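Local coordinates for B-agarase (Saccharophagus degradans, PDB 4BQ2), which hydrolyses agarose as a family 50 exo-beta-agarase, probably cleaving beta-1,4 linkages from the ends of the chains, at residues Asp7-Gln12 and Glu35-Leu40; Glu27-Ile32 and Gly107-Tyr112; Phe74-Val79 and Val182-Ile187. All coordinates share one frame; numbering follows the deposited sequence.

Interaction 1 (Asp7-Gln12 and Glu35-Leu40). With CA (calcium ion), chain K.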
loop_
_atom_site.group_PDB
_atom_site.type_symbol
_atom_site.label_atom_id
_atom_site.label_comp_id
_atom_site.label_asym_id
_atom_site.label_seq_id
_atom_site.Cartn_x
_atom_site.Cartn_y
_atom_site.Cartn_z
ATOM N N ASP A 7 -14.963 32.164 7.624
ATOM C CA ASP A 7 -14.543 32.319 9.035
ATOM C C ASP A 7 -15.660 32.021 10.018
ATOM O O ASP A 7 -15.447 32.074 11.230
ATOM C CB ASP A 7 -13.902 33.687 9.318
ATOM C CG ASP A 7 -14.865 34.861 9.149
ATOM O OD1 ASP A 7 -16.105 34.711 9.129
ATOM O OD2 ASP A 7 -14.350 35.972 9.012
ATOM N N PHE A 8 -16.850 31.726 9.486
ATOM C CA PHE A 8 -18.051 31.341 10.281
ATOM C C PHE A 8 -18.552 32.380 11.295
ATOM O O PHE A 8 -19.366 32.047 12.171
ATOM C CB PHE A 8 -17.885 29.939 10.893
ATOM C CG PHE A 8 -17.478 28.912 9.876
ATOM C CD1 PHE A 8 -18.420 28.410 8.977
ATOM C CD2 PHE A 8 -16.142 28.524 9.736
ATOM C CE1 PHE A 8 -18.050 27.497 7.987
ATOM C CE2 PHE A 8 -15.771 27.602 8.747
ATOM C CZ PHE A 8 -16.729 27.097 7.882
ATOM N N GLU A 9 -18.094 33.627 11.154
ATOM C CA GLU A 9 -18.407 34.676 12.143
ATOM C C GLU A 9 -19.834 35.234 12.057
ATOM O O GLU A 9 -20.362 35.746 13.030
ATOM C CB GLU A 9 -17.378 35.814 12.081
ATOM C CG GLU A 9 -15.982 35.365 12.488
ATOM C CD GLU A 9 -15.986 34.747 13.873
ATOM O OE1 GLU A 9 -16.519 35.399 14.789
ATOM O OE2 GLU A 9 -15.522 33.595 14.043
ATOM N N ASN A 10 -20.447 35.166 10.888
ATOM C CA ASN A 10 -21.863 35.545 10.774
ATOM C C ASN A 10 -22.816 34.489 11.399
ATOM O O ASN A 10 -24.029 34.590 11.255
ATOM C CB ASN A 10 -22.215 35.840 9.303
ATOM C CG ASN A 10 -22.186 34.590 8.429
ATOM O OD1 ASN A 10 -21.857 33.490 8.900
ATOM N ND2 ASN A 10 -22.541 34.749 7.156
ATOM N N ASP A 11 -22.256 33.470 12.064
ATOM C CA ASP A 11 -23.045 32.461 12.824
ATOM C C ASP A 11 -23.952 31.570 11.931
ATOM O O ASP A 11 -24.892 30.908 12.411
ATOM C CB ASP A 11 -23.883 33.156 13.932
ATOM C CG ASP A 11 -23.849 32.416 15.279
ATOM O OD1 ASP A 11 -23.559 31.199 15.314
ATOM O OD2 ASP A 11 -24.113 33.065 16.325
ATOM N N GLN A 12 -23.675 31.535 10.628
ATOM C CA GLN A 12 -24.515 30.719 9.757
ATOM C C GLN A 12 -23.761 29.535 9.165
ATOM O O GLN A 12 -22.577 29.644 8.803
ATOM C CB GLN A 12 -25.114 31.572 8.645
ATOM C CG GLN A 12 -25.987 32.712 9.153
ATOM C CD GLN A 12 -26.568 33.534 8.020
ATOM O OE1 GLN A 12 -26.886 33.000 6.951
ATOM N NE2 GLN A 12 -26.704 34.847 8.242
ATOM N N GLU A 35 -7.317 32.307 20.994
ATOM C CA GLU A 35 -8.558 33.060 21.153
ATOM C C GLU A 35 -9.808 32.289 20.692
ATOM O O GLU A 35 -9.819 31.741 19.581
ATOM C CB GLU A 35 -8.493 34.352 20.339
ATOM C CG GLU A 35 -7.256 35.209 20.573
ATOM C CD GLU A 35 -7.281 36.456 19.718
ATOM O OE1 GLU A 35 -8.359 36.822 19.234
ATOM O OE2 GLU A 35 -6.232 37.065 19.512
ATOM N N PRO A 36 -10.873 32.314 21.507
ATOM C CA PRO A 36 -12.155 31.727 21.101
ATOM C C PRO A 36 -12.656 32.363 19.797
ATOM O O PRO A 36 -12.449 33.556 19.545
ATOM C CB PRO A 36 -13.094 32.090 22.242
ATOM C CG PRO A 36 -12.220 32.251 23.426
ATOM C CD PRO A 36 -10.863 32.694 22.931
ATOM N N SER A 37 -13.295 31.566 18.968
ATOM C CA SER A 37 -13.776 32.050 17.689
ATOM C C SER A 37 -14.960 31.177 17.346
ATOM O O SER A 37 -15.100 30.122 17.918
ATOM C CB SER A 37 -12.688 31.904 16.639
ATOM O OG SER A 37 -13.050 32.565 15.431
ATOM N N LYS A 38 -15.830 31.615 16.443
ATOM C CA LYS A 38 -16.873 30.724 15.941
ATOM C C LYS A 38 -16.303 29.781 14.877
ATOM O O LYS A 38 -15.664 30.240 13.943
ATOM C CB LYS A 38 -18.027 31.535 15.346
ATOM C CG LYS A 38 -18.658 32.540 16.281
ATOM C CD LYS A 38 -19.800 31.983 17.088
ATOM C CE LYS A 38 -20.879 33.049 17.275
ATOM N NZ LYS A 38 -20.339 34.430 17.227
ATOM N N GLY A 39 -16.546 28.478 15.017
ATOM C CA GLY A 39 -16.081 27.495 14.039
ATOM C C GLY A 39 -17.207 26.547 13.601
ATOM O O GLY A 39 -18.282 26.521 14.198
ATOM N N LEU A 40 -16.957 25.820 12.523
ATOM C CA LEU A 40 -17.897 24.800 12.064
ATOM C C LEU A 40 -17.591 23.486 12.751
ATOM O O LEU A 40 -16.522 22.864 12.512
ATOM C CB LEU A 40 -17.793 24.629 10.562
ATOM C CG LEU A 40 -18.760 23.589 9.974
ATOM C CD1 LEU A 40 -20.165 24.151 9.865
ATOM C CD2 LEU A 40 -18.223 23.218 8.608
HETATM CA CA CA K . -14.185 31.845 13.162
HETATM O O HOH W 1 -15.933 34.745 17.354
HETATM O O HOH W 2 -12.752 33.292 12.710
#
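This is a calcium-centred contact between the loop after strand 3-6 and the start of strand 36-44, in the agarase CBM-like domain. Phe8, Glu9, Ser37 and Lys38 meet across it. The loop folds as a type I turn from Phe8 to Asp11. Calcium takes two backbone oxygens, Asp7 O and Lys38 O, each at 2.3 Å. It also takes Glu9 OE2 at 2.4 Å and Ser37 OG at 2.6 Å. Water 2 and the two carboxylate oxygens of Asp185 complete seven ligands. The metal thus holds together oxygens that would otherwise probably repel. Glu9 reaches it through a chain bent at chi2 (-56°). Its OE2 also accepts from Lys38 N at 3.1 Å, on the syn lone pair, through a bent bond. Upstream, an Asx turn closes as Glu9 N donates to Asp7 OD1, which it meets from above the carboxylate plane. Lys38 spreads its alkyl chain across the loop, with CE 3.4 Å from Asp11 OD2. Lys38 NZ is 4.1 Å from Asp11 OD2, too far for a salt bridge. On the apolar side Phe8 packs on the strand: Leu40 CB sits over the centre of its ring in a CH-pi contact, 3.8 Å from the centroid.

Interaction 2 (Glu27-Ile32 and Gly107-Tyr112)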
loop_
_atom_site.group_PDB
_atom_site.type_symbol
_atom_site.label_atom_id
_atom_site.label_comp_id
_atom_site.label_asym_id
_atom_site.label_seq_id
_atom_site.Cartn_x
_atom_site.Cartn_y
_atom_site.Cartn_z
ATOM N N GLU A 27 -20.195 26.651 16.521
ATOM C CA GLU A 27 -19.914 26.714 17.959
ATOM C C GLU A 27 -18.678 27.577 18.198
ATOM O O GLU A 27 -17.862 27.781 17.294
ATOM C CB GLU A 27 -19.629 25.331 18.561
ATOM C CG GLU A 27 -20.515 24.172 18.103
ATOM C CD GLU A 27 -21.905 24.183 18.715
ATOM O OE1 GLU A 27 -22.160 25.040 19.605
ATOM O OE2 GLU A 27 -22.741 23.328 18.301
ATOM N N THR A 28 -18.549 28.056 19.432
ATOM C CA THR A 28 -17.331 28.730 19.888
ATOM C C THR A 28 -16.325 27.688 20.389
ATOM O O THR A 28 -16.685 26.766 21.143
ATOM C CB THR A 28 -17.652 29.794 20.966
ATOM O OG1 THR A 28 -18.495 30.785 20.386
ATOM C CG2 THR A 28 -16.382 30.492 21.461
ATOM N N TYR A 29 -15.078 27.824 19.940
ATOM C CA TYR A 29 -13.985 26.884 20.272
ATOM C C TYR A 29 -12.743 27.784 20.433
ATOM O O TYR A 29 -12.778 28.943 19.983
ATOM C CB TYR A 29 -13.770 25.886 19.107
ATOM C CG TYR A 29 -13.027 26.578 17.986
ATOM C CD1 TYR A 29 -13.681 27.479 17.141
ATOM C CD2 TYR A 29 -11.666 26.410 17.828
ATOM C CE1 TYR A 29 -12.996 28.151 16.142
ATOM C CE2 TYR A 29 -10.968 27.106 16.848
ATOM C CZ TYR A 29 -11.641 27.982 16.017
ATOM O OH TYR A 29 -10.941 28.680 15.062
ATOM N N THR A 30 -11.664 27.270 21.037
ATOM C CA THR A 30 -10.359 27.964 21.104
ATOM C C THR A 30 -9.485 27.830 19.850
ATOM O O THR A 30 -9.010 26.730 19.512
ATOM C CB THR A 30 -9.544 27.488 22.322
ATOM O OG1 THR A 30 -10.316 27.710 23.510
ATOM C CG2 THR A 30 -8.196 28.220 22.400
ATOM N N GLY A 31 -9.257 28.947 19.154
ATOM C CA GLY A 31 -8.486 28.931 17.915
ATOM C C GLY A 31 -6.978 28.748 18.076
ATOM O O GLY A 31 -6.467 28.663 19.198
ATOM N N ILE A 32 -6.286 28.715 16.942
ATOM C CA ILE A 32 -4.843 28.473 16.874
ATOM C C ILE A 32 -4.050 29.529 17.632
ATOM O O ILE A 32 -2.974 29.238 18.170
ATOM C CB ILE A 32 -4.297 28.390 15.409
ATOM C CG1 ILE A 32 -4.590 29.673 14.591
ATOM C CG2 ILE A 32 -4.818 27.164 14.688
ATOM C CD1 ILE A 32 -3.513 30.035 13.588
ATOM N N GLY A 107 -6.993 18.055 20.763
ATOM C CA GLY A 107 -6.106 18.924 21.535
ATOM C C GLY A 107 -6.132 20.331 21.006
ATOM O O GLY A 107 -7.200 20.903 20.873
ATOM N N LYS A 108 -4.972 20.906 20.699
ATOM C CA LYS A 108 -4.952 22.293 20.269
ATOM C C LYS A 108 -5.200 22.399 18.778
ATOM O O LYS A 108 -4.712 21.598 18.002
ATOM C CB LYS A 108 -3.643 22.986 20.658
ATOM C CG LYS A 108 -3.639 23.567 22.068
ATOM C CD LYS A 108 -3.715 22.484 23.136
ATOM C CE LYS A 108 -3.230 22.998 24.489
ATOM N NZ LYS A 108 -1.862 23.594 24.355
ATOM N N MET A 109 -5.979 23.390 18.384
ATOM C CA MET A 109 -6.231 23.600 16.968
ATOM C C MET A 109 -4.918 23.910 16.265
ATOM O O MET A 109 -4.058 24.557 16.851
ATOM C CB MET A 109 -7.190 24.757 16.807
ATOM C CG MET A 109 -7.333 25.170 15.358
ATOM S SD MET A 109 -9.008 25.664 15.072
ATOM C CE MET A 109 -9.816 24.100 15.222
ATOM N N GLN A 110 -4.763 23.456 15.019
ATOM C CA GLN A 110 -3.614 23.812 14.188
ATOM C C GLN A 110 -4.073 24.269 12.802
ATOM O O GLN A 110 -5.233 24.022 12.422
ATOM C CB GLN A 110 -2.657 22.623 14.059
ATOM C CG GLN A 110 -2.194 22.073 15.406
ATOM C CD GLN A 110 -1.144 20.993 15.273
ATOM O OE1 GLN A 110 -0.011 21.259 14.867
ATOM N NE2 GLN A 110 -1.517 19.753 15.604
ATOM N N SER A 111 -3.181 24.913 12.047
ATOM C CA SER A 111 -3.488 25.316 10.667
ATOM C C SER A 111 -2.892 24.314 9.718
ATOM O O SER A 111 -1.736 23.853 9.924
ATOM C CB SER A 111 -2.870 26.691 10.307
ATOM O OG SER A 111 -3.644 27.766 10.793
ATOM N N TYR A 112 -3.654 24.003 8.667
ATOM C CA TYR A 112 -3.279 22.983 7.707
ATOM C C TYR A 112 -3.301 23.572 6.304
ATOM O O TYR A 112 -4.227 24.308 5.963
ATOM C CB TYR A 112 -4.271 21.800 7.798
ATOM C CG TYR A 112 -4.141 21.019 9.080
ATOM C CD1 TYR A 112 -4.840 21.395 10.236
ATOM C CD2 TYR A 112 -3.306 19.910 9.136
ATOM C CE1 TYR A 112 -4.717 20.699 11.418
ATOM C CE2 TYR A 112 -3.170 19.197 10.290
ATOM C CZ TYR A 112 -3.855 19.600 11.450
ATOM O OH TYR A 112 -3.704 18.829 12.597
HETATM O O HOH W 3 -6.762 25.388 20.379
#
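Met109 meets Tyr29 and Ile32 in a small apolar cluster built round a Met-aromatic contact. It joins the end of strand 22-30, and the residues that follow it, to the loop that leads into strand 110-115. The sulfur of Met109 approaches the Tyr29 ring obliquely, with SD 4.2 Å from the centroid and 63° off the ring normal. The two side chains cross at about a right angle. SD comes nearest to CE2, while the methyl CE lies 3.6 Å from Tyr29 CE2. Met109 gets there with CG anti to its backbone N (chi1 171°) and with bends at chi2 and chi3. Nearer the Met109 backbone, Ile32 CG2 presses on Met109 CG at 3.3 Å, tighter than usual for two carbons. The other branch of Ile32 extends to Ser111, where CD1 touches OG at 3.6 Å.

The second shell fixes these groups. Tyr29 OH bonds to Asp185, a calcium ligand, which tethers the far end of the ring. Ser111 OG is held by Asp75 and Arg188, and Met109 also packs on Asp75 and Val77 of strand 70-79. No direct hydrogen bond links the two segments. Water 3 does so instead: it donates to Thr30 O at 2.8 Å and accepts from Met109 N at 2.9 Å.

Interaction 3 (Phe74-Val79 and Val182-Ile187). With CA (calcium ion), chain K.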
loop_
_atom_site.group_PDB
_atom_site.type_symbol
_atom_site.label_atom_id
_atom_site.label_comp_id
_atom_site.label_asym_id
_atom_site.label_seq_id
_atom_site.Cartn_x
_atom_site.Cartn_y
_atom_site.Cartn_z
ATOM N N PHE A 74 -6.773 25.582 6.212
ATOM C CA PHE A 74 -7.894 25.295 7.125
ATOM C C PHE A 74 -7.333 25.208 8.531
ATOM O O PHE A 74 -6.239 24.637 8.712
ATOM C CB PHE A 74 -8.519 23.908 6.854
ATOM C CG PHE A 74 -8.890 23.638 5.428
ATOM C CD1 PHE A 74 -7.930 23.284 4.493
ATOM C CD2 PHE A 74 -10.228 23.614 5.056
ATOM C CE1 PHE A 74 -8.282 23.003 3.173
ATOM C CE2 PHE A 74 -10.601 23.352 3.733
ATOM C CZ PHE A 74 -9.630 23.031 2.805
ATOM N N ASP A 75 -8.048 25.765 9.515
ATOM C CA ASP A 75 -7.735 25.509 10.931
ATOM C C ASP A 75 -8.645 24.358 11.347
ATOM O O ASP A 75 -9.846 24.403 11.100
ATOM C CB ASP A 75 -8.008 26.737 11.826
ATOM C CG ASP A 75 -7.115 27.940 11.503
ATOM O OD1 ASP A 75 -6.190 27.832 10.665
ATOM O OD2 ASP A 75 -7.414 29.029 12.054
ATOM N N ILE A 76 -8.080 23.292 11.894
ATOM C CA ILE A 76 -8.871 22.086 12.206
ATOM C C ILE A 76 -8.402 21.481 13.514
ATOM O O ILE A 76 -7.191 21.537 13.840
ATOM C CB ILE A 76 -8.755 21.001 11.080
ATOM C CG1 ILE A 76 -8.706 21.639 9.680
ATOM C CG2 ILE A 76 -9.885 19.959 11.168
ATOM C CD1 ILE A 76 -8.504 20.628 8.546
ATOM N N VAL A 77 -9.331 20.888 14.262
ATOM C CA VAL A 77 -8.951 20.086 15.435
ATOM C C VAL A 77 -9.999 19.001 15.606
ATOM O O VAL A 77 -11.138 19.204 15.199
ATOM C CB VAL A 77 -8.901 20.938 16.713
ATOM C CG1 VAL A 77 -10.304 21.358 17.152
ATOM C CG2 VAL A 77 -8.202 20.186 17.836
ATOM N N SER A 78 -9.625 17.854 16.188
ATOM C CA SER A 78 -10.604 16.783 16.483
ATOM C C SER A 78 -11.083 16.969 17.920
ATOM O O SER A 78 -10.378 17.540 18.724
ATOM C CB SER A 78 -9.986 15.378 16.332
ATOM O OG SER A 78 -9.671 15.131 14.986
ATOM N N VAL A 79 -12.297 16.530 18.220
ATOM C CA VAL A 79 -12.816 16.656 19.576
ATOM C C VAL A 79 -13.187 15.253 19.984
ATOM O O VAL A 79 -13.569 14.453 19.131
ATOM C CB VAL A 79 -14.040 17.595 19.614
ATOM C CG1 VAL A 79 -14.594 17.711 21.024
ATOM C CG2 VAL A 79 -13.656 18.978 19.088
ATOM N N VAL A 182 -14.873 17.093 14.259
ATOM C CA VAL A 182 -13.854 18.112 14.148
ATOM C C VAL A 182 -14.486 19.494 14.291
ATOM O O VAL A 182 -15.711 19.640 14.153
ATOM C CB VAL A 182 -13.109 18.037 12.794
ATOM C CG1 VAL A 182 -12.369 16.701 12.664
ATOM C CG2 VAL A 182 -14.073 18.283 11.620
ATOM N N ILE A 183 -13.634 20.495 14.564
ATOM C CA ILE A 183 -14.013 21.893 14.400
ATOM C C ILE A 183 -13.116 22.424 13.301
ATOM O O ILE A 183 -11.905 22.202 13.327
ATOM C CB ILE A 183 -13.769 22.760 15.662
ATOM C CG1 ILE A 183 -14.326 22.105 16.915
ATOM C CG2 ILE A 183 -14.369 24.154 15.496
ATOM C CD1 ILE A 183 -15.806 21.825 16.849
ATOM N N ILE A 184 -13.709 23.127 12.350
ATOM C CA ILE A 184 -13.016 23.712 11.209
ATOM C C ILE A 184 -13.237 25.228 11.276
ATOM O O ILE A 184 -14.346 25.684 11.566
ATOM C CB ILE A 184 -13.577 23.166 9.885
ATOM C CG1 ILE A 184 -13.344 21.627 9.765
ATOM C CG2 ILE A 184 -12.978 23.908 8.686
ATOM C CD1 ILE A 184 -14.150 20.974 8.652
ATOM N N ASP A 185 -12.201 26.008 11.001
ATOM C CA ASP A 185 -12.351 27.473 10.979
ATOM C C ASP A 185 -11.370 28.069 9.995
ATOM O O ASP A 185 -10.360 27.423 9.638
ATOM C CB ASP A 185 -12.191 28.024 12.399
ATOM C CG ASP A 185 -12.701 29.461 12.536
ATOM O OD1 ASP A 185 -13.259 30.004 11.557
ATOM O OD2 ASP A 185 -12.494 30.065 13.609
ATOM N N ASN A 186 -11.689 29.273 9.491
ATOM C CA ASN A 186 -10.755 30.101 8.724
ATOM C C ASN A 186 -10.292 29.463 7.427
ATOM O O ASN A 186 -9.104 29.403 7.148
ATOM C CB ASN A 186 -9.556 30.520 9.592
ATOM C CG ASN A 186 -9.988 31.341 10.803
ATOM O OD1 ASN A 186 -10.826 32.236 10.681
ATOM N ND2 ASN A 186 -9.437 31.032 11.973
ATOM N N ILE A 187 -11.239 28.924 6.673
ATOM C CA ILE A 187 -10.916 28.404 5.380
ATOM C C ILE A 187 -10.509 29.580 4.509
ATOM O O ILE A 187 -11.295 30.511 4.296
ATOM C CB ILE A 187 -12.090 27.639 4.764
ATOM C CG1 ILE A 187 -12.636 26.628 5.793
ATOM C CG2 ILE A 187 -11.609 27.012 3.485
ATOM C CD1 ILE A 187 -13.682 25.643 5.297
HETATM CA CA CA K . -14.185 31.845 13.162
HETATM O O HOH W 2 -12.752 33.292 12.710
#
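The Phe74 ring and the Asp75 carboxylate are the flat groups that strand 74-79 presents to strand 182-187. Ile187 lies obliquely against the ring, its CG2 3.8 Å from Phe74 CE2. Elsewhere the ring packs on Leu88, Ile169 and Leu171. The Asp75 carboxylate meets the Asn186 amide with the two planes 80° apart. Asn186 ND2 donates to Asp75 OD2 at 2.8 Å through a nearly straight bond. The acceptor lies in the amide plane, whereas the donor stands above the carboxylate plane. Besides its bond with Ser111, Asp75 OD1 makes a salt bridge to Arg188, which should favour a charged carboxylate and hold it in place. The other end of the Asn186 amide is used too: water 2, a calcium ligand, donates to OD1.

The backbones pair in antiparallel fashion. Asp75 N bonds to Asp185 O at 2.8 Å, and Asp185 N returns a bond to Asp75 O. Val77 and Ile183 form the second hydrogen-bonded pair. Between them sits the non-hydrogen-bonded pair Ile76 and Ile184, whose side chains lie side by side. These, with Val182, face strands 84-92 and 166-174. The opposite face carries Asp75, Val77, Ile183 and Asp185. Val77 CG1 rests 4.0 Å from Ile183 CB.

With chi1 at -164°, the Asp185 side chain swings away from its own N and brings both carboxylate oxygens to calcium, OD1 at 2.6 Å and OD2 at 2.5 Å. Just beyond, Asn186 and Ile187 make a G1 beta bulge against strand 3-6. Two neighbouring strands, with one face in the hydrophobic core and a bidentate calcium ligand on the other, fit a beta-sandwich of the carbohydrate-binding-module type with a calcium site that is probably structural.

All three interactions belong to the agarase CBM-like domain and gather round one calcium ion. Interactions 1 and 3 share the metal and water 2, and Asp185 of interaction 3 completes the shell begun in interaction 1. Their strands are neighbours, joined by Leu40 N to Ile184 O at 2.8 Å. Interactions 1 and 2 meet through the strand pair 22-30 and 36-44, where Ser37 N lies 2.9 Å from Tyr29 O. Interaction 2 has its centre about 6 Å from that of interaction 3. Two probable hydrogen bonds connect them: Ser111 OG to Asp75 OD1 and Tyr29 OH to Asp185 OD2, both at 2.5 Å. Through its OH, Tyr29 backs the calcium site from the second shell.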